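Local coordinates for glycosyl hydrolase, family 31/fibronectin type III domain protein (Clostridium perfringens, PDB 4LKS) that serves as a carbohydrate-binding module of a family 31 glycoside hydrolase, a beta-sandwich domain that binds galactose and carries a calcium ion, at residues L146-L149 with N153-Y156; K96-T99 with N105-E108. All blocks are in the same frame, centred on the assembly; numbering follows the deposited sequence. Where two conformers were deposited one is given.

Both contacts draw on the same five-stranded antiparallel sheet, in which strands 140-148 and 95-100 are neighbours. Contact 2 pairs 95-100 with its hairpin partner 107-113 at the border of that sheet. Contact 1 lies where 140-148 runs out into the loop bearing Tyr156, one of five residues lining the galactose pocket with His53, Tyr56, Arg84 and Asn89. The contact centres are about 20 Å apart, yet packing joins them directly: Leu146 CD1 comes within 4.2 Å of Lys96 N. With Tyr156 lying against galactose C6, contact 1 belongs to the sugar-binding end, whereas contact 2 is sandwich framework well away from the ligand.

Contact 1. Residues L146-L149 with N153-Y156; sequences LKTL and NNKY. With GAL (beta-D-galactopyranose), chain D.
Thr148 and Asn154 bring their CA atoms to 4.6 Å as the chain folds back on itself, and the backbone N of Asn154 donates to Thr148 O (2.9 Å) from above the carbonyl plane. The Asn154 side chain answers in the reverse direction: the Thr148 N-H comes to Asn154 OD1 in the plane of the side-chain amide, at 3.0 Å with an N-H...O angle of 151°. Both peptide polar groups of Thr148 are thus taken up by one asparagine, whose OD1 also rests 3.4 Å from Lys147 CB, the two side chains running alongside each other. Thr148 OG1, set between backbone N and carbonyl carbon (chi1 61°), donates to Tyr156 O at 2.8 Å and ties down the backbone of the sugar-binding residue. Asn153 lies beside Leu149 with OD1 3.3 Å from Leu149 CA; that oxygen accepts from Gly150 N. The Tyr156 ring has its CZ 3.6 Å from galactose C6, an oblique approach by carbon, while its OH is bonded to Thr152 N and its ring meets that of His53. The sugar is also hydrogen-bonded to His53, Arg84 and Asn89. Lys147 and Leu149 also pack on strand 92-93, and a classic beta bulge at Leu146 and Lys147, facing Glu94, coincides with the corner of strand 140-148.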
# COMPACT_ATOMS: atom_id res chain seq x y z
N LEU A 146 -9.24 2.31 3.17
CA LEU A 146 -10.59 2.78 3.45
C LEU A 146 -11.45 1.68 4.07
O LEU A 146 -12.35 1.95 4.88
CB LEU A 146 -11.26 3.29 2.17
CG LEU A 146 -10.55 4.44 1.46
CD1 LEU A 146 -11.19 4.70 0.09
CD2 LEU A 146 -10.57 5.70 2.31
N LYS A 147 -11.19 0.44 3.67
CA LYS A 147 -11.85 -0.73 4.23
C LYS A 147 -10.80 -1.82 4.34
O LYS A 147 -9.92 -1.93 3.46
CB LYS A 147 -12.98 -1.21 3.33
CG LYS A 147 -14.18 -0.27 3.24
CD LYS A 147 -15.24 -0.83 2.31
CE LYS A 147 -16.46 0.07 2.29
NZ LYS A 147 -17.48 -0.42 1.33
N THR A 148 -10.88 -2.63 5.39
CA THR A 148 -9.90 -3.69 5.62
C THR A 148 -10.55 -4.91 6.27
O THR A 148 -11.68 -4.82 6.79
CB THR A 148 -8.79 -3.24 6.57
OG1 THR A 148 -9.38 -2.89 7.83
CG2 THR A 148 -8.04 -2.03 6.03
N LEU A 149 -9.83 -6.02 6.26
CA LEU A 149 -10.26 -7.25 6.93
C LEU A 149 -9.43 -7.48 8.19
O LEU A 149 -8.34 -6.93 8.34
CB LEU A 149 -10.10 -8.44 6.00
CG LEU A 149 -10.84 -8.37 4.67
CD1 LEU A 149 -10.51 -9.57 3.81
CD2 LEU A 149 -12.33 -8.22 4.85
N ASN A 153 -13.07 -6.27 11.46
CA ASN A 153 -12.98 -5.66 10.13
C ASN A 153 -13.00 -4.13 10.22
O ASN A 153 -13.51 -3.56 11.18
CB ASN A 153 -14.13 -6.14 9.23
CG ASN A 153 -14.03 -7.62 8.91
OD1 ASN A 153 -12.95 -8.13 8.64
ND2 ASN A 153 -15.16 -8.31 8.93
N ASN A 154 -12.41 -3.49 9.21
CA ASN A 154 -12.48 -2.04 9.06
C ASN A 154 -11.95 -1.22 10.23
O ASN A 154 -12.51 -0.18 10.58
CB ASN A 154 -13.92 -1.61 8.71
CG ASN A 154 -14.39 -2.20 7.41
OD1 ASN A 154 -13.63 -2.30 6.45
ND2 ASN A 154 -15.65 -2.60 7.36
N LYS A 155 -10.86 -1.68 10.84
CA LYS A 155 -10.25 -0.95 11.94
C LYS A 155 -8.77 -0.67 11.75
O LYS A 155 -8.28 0.39 12.13
CB LYS A 155 -10.47 -1.69 13.27
CG LYS A 155 -10.38 -0.77 14.49
CD LYS A 155 -9.08 -0.96 15.25
CE LYS A 155 -9.32 -1.66 16.57
NZ LYS A 155 -10.00 -2.98 16.40
N TYR A 156 -8.05 -1.63 11.17
CA TYR A 156 -6.60 -1.49 11.00
C TYR A 156 -6.18 -2.02 9.63
O TYR A 156 -6.87 -2.85 9.03
CB TYR A 156 -5.84 -2.21 12.12
CG TYR A 156 -6.42 -3.55 12.51
CD1 TYR A 156 -6.15 -4.71 11.78
CD2 TYR A 156 -7.25 -3.67 13.63
CE1 TYR A 156 -6.70 -5.93 12.14
CE2 TYR A 156 -7.79 -4.88 13.99
CZ TYR A 156 -7.51 -6.01 13.26
OH TYR A 156 -8.07 -7.20 13.64
C1 GAL D . -2.89 -9.99 16.18
C2 GAL D . -1.80 -9.72 15.13
C3 GAL D . -1.43 -8.25 15.11
C4 GAL D . -2.69 -7.41 14.85
C5 GAL D . -3.72 -7.73 15.92
C6 GAL D . -5.07 -7.04 15.71
O1 GAL D . -3.32 -11.33 16.13
O2 GAL D . -0.59 -10.46 15.38
O3 GAL D . -0.50 -7.98 14.06
O4 GAL D . -3.25 -7.75 13.58
O5 GAL D . -4.01 -9.15 15.94
O6 GAL D . -5.96 -7.32 16.77

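Contact 2. Residues K96-T99 with N105-E108; sequences KIET and NWTE
Glu98 and Trp106 cross at about a right angle on one face of the hairpin, carboxylate and indole planes inclined by 40°. Glu98 CB lies 3.9 Å from Trp106 CE3, while OE2 comes up beside Trp106 CB. The six-membered ring of the indole meets the Thr99 backbone obliquely, CE3 3.4 Å from Thr99 C, with Thr99 N in plane at its edge. Trp106 reaches this place with CG turned opposite its carbonyl carbon (chi1 -58°). Further along the same face, Lys96 and Glu108 also cross nearly perpendicularly, touching through Lys96 CD and Glu108 CD. The aliphatic Lys96 CD is nearer Glu108 OE1 than the ammonium is; with the chain bent at chi3, NZ stays 4.7 Å from OE1, and a water, accepting from NZ and donating to OE1, bridges them. The opposite face carries the buried Thr99 and the more exposed Thr107, whose side chains both meet Ile136 of the second sheet. Their backbones form an antiparallel hydrogen-bonded pair, with Thr99 N to Thr107 O at 3.0 Å and Thr107 N to Thr99 O at 2.8 Å, the latter almost straight (173°). Glu98 and Glu108 make the adjoining non-hydrogen-bonded pair, where Glu98 CA-H points to Thr107 O. Arg142 on strand 140-148 completes the Glu98 cluster, forming a salt bridge to OE1 and a cation-pi contact with Trp106. The hairpin thus has two chemical faces: one of threonines touching the second sheet, the other of aromatic and charged groups. There the guanidinium probably offsets the charge of Glu98 beside the indole, while the Lys96-Glu108 attraction acts across water and is likely to be softer.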
# COMPACT_ATOMS: atom_id res chain seq x y z
N LYS A 96 -7.40 4.33 -1.57
CA LYS A 96 -7.27 5.55 -2.34
C LYS A 96 -5.79 5.79 -2.59
O LYS A 96 -4.94 5.46 -1.75
CB LYS A 96 -7.89 6.75 -1.59
CG LYS A 96 -7.73 8.09 -2.32
CD LYS A 96 -8.55 9.19 -1.67
CE LYS A 96 -7.99 9.58 -0.32
NZ LYS A 96 -8.75 10.77 0.21
N ILE A 97 -5.49 6.31 -3.78
CA ILE A 97 -4.13 6.68 -4.14
C ILE A 97 -4.08 8.17 -4.44
O ILE A 97 -4.89 8.69 -5.22
CB ILE A 97 -3.64 5.91 -5.36
CG1 ILE A 97 -3.48 4.43 -5.02
CG2 ILE A 97 -2.30 6.48 -5.85
CD1 ILE A 97 -3.28 3.54 -6.21
N GLU A 98 -3.13 8.86 -3.81
CA GLU A 98 -2.87 10.27 -4.10
C GLU A 98 -1.38 10.39 -4.41
O GLU A 98 -0.59 9.63 -3.88
CB GLU A 98 -3.16 11.14 -2.88
CG GLU A 98 -4.61 11.21 -2.48
CD GLU A 98 -4.74 11.75 -1.08
OE1 GLU A 98 -4.54 10.97 -0.12
OE2 GLU A 98 -4.98 12.96 -0.92
N THR A 99 -1.00 11.35 -5.24
CA THR A 99 0.42 11.58 -5.48
C THR A 99 0.75 13.05 -5.37
O THR A 99 -0.13 13.91 -5.47
CB THR A 99 0.90 11.06 -6.86
OG1 THR A 99 0.14 11.68 -7.90
CG2 THR A 99 0.74 9.55 -6.96
N ASN A 105 0.96 19.15 -1.75
CA ASN A 105 -0.13 19.41 -2.69
C ASN A 105 -0.45 18.20 -3.55
O ASN A 105 0.23 17.91 -4.54
CB ASN A 105 0.19 20.64 -3.54
CG ASN A 105 0.36 21.89 -2.69
OD1 ASN A 105 -0.61 22.43 -2.16
ND2 ASN A 105 1.60 22.33 -2.55
N TRP A 106 -1.50 17.50 -3.15
CA TRP A 106 -1.82 16.19 -3.67
C TRP A 106 -2.82 16.20 -4.82
O TRP A 106 -3.76 17.00 -4.86
CB TRP A 106 -2.39 15.32 -2.55
CG TRP A 106 -1.46 15.17 -1.39
CD1 TRP A 106 -1.42 15.93 -0.26
CD2 TRP A 106 -0.42 14.20 -1.25
NE1 TRP A 106 -0.43 15.49 0.57
CE2 TRP A 106 0.21 14.43 -0.02
CE3 TRP A 106 0.05 13.15 -2.06
CZ2 TRP A 106 1.28 13.66 0.44
CZ3 TRP A 106 1.11 12.39 -1.61
CH2 TRP A 106 1.71 12.64 -0.37
N THR A 107 -2.61 15.27 -5.74
CA THR A 107 -3.56 14.97 -6.78
C THR A 107 -4.19 13.64 -6.43
O THR A 107 -3.48 12.66 -6.17
CB THR A 107 -2.85 14.81 -8.13
OG1 THR A 107 -2.16 16.03 -8.46
CG2 THR A 107 -3.86 14.48 -9.22
N GLU A 108 -5.53 13.60 -6.40
CA GLU A 108 -6.23 12.33 -6.22
C GLU A 108 -6.14 11.57 -7.53
O GLU A 108 -6.62 12.02 -8.58
CB GLU A 108 -7.69 12.54 -5.82
CG GLU A 108 -8.37 11.22 -5.46
CD GLU A 108 -9.76 11.39 -4.88
OE1 GLU A 108 -9.95 12.28 -4.03
OE2 GLU A 108 -10.65 10.61 -5.26
O HOH W 1 -8.55 12.86 -2.04
O HOH W 2 -0.10 16.81 -7.42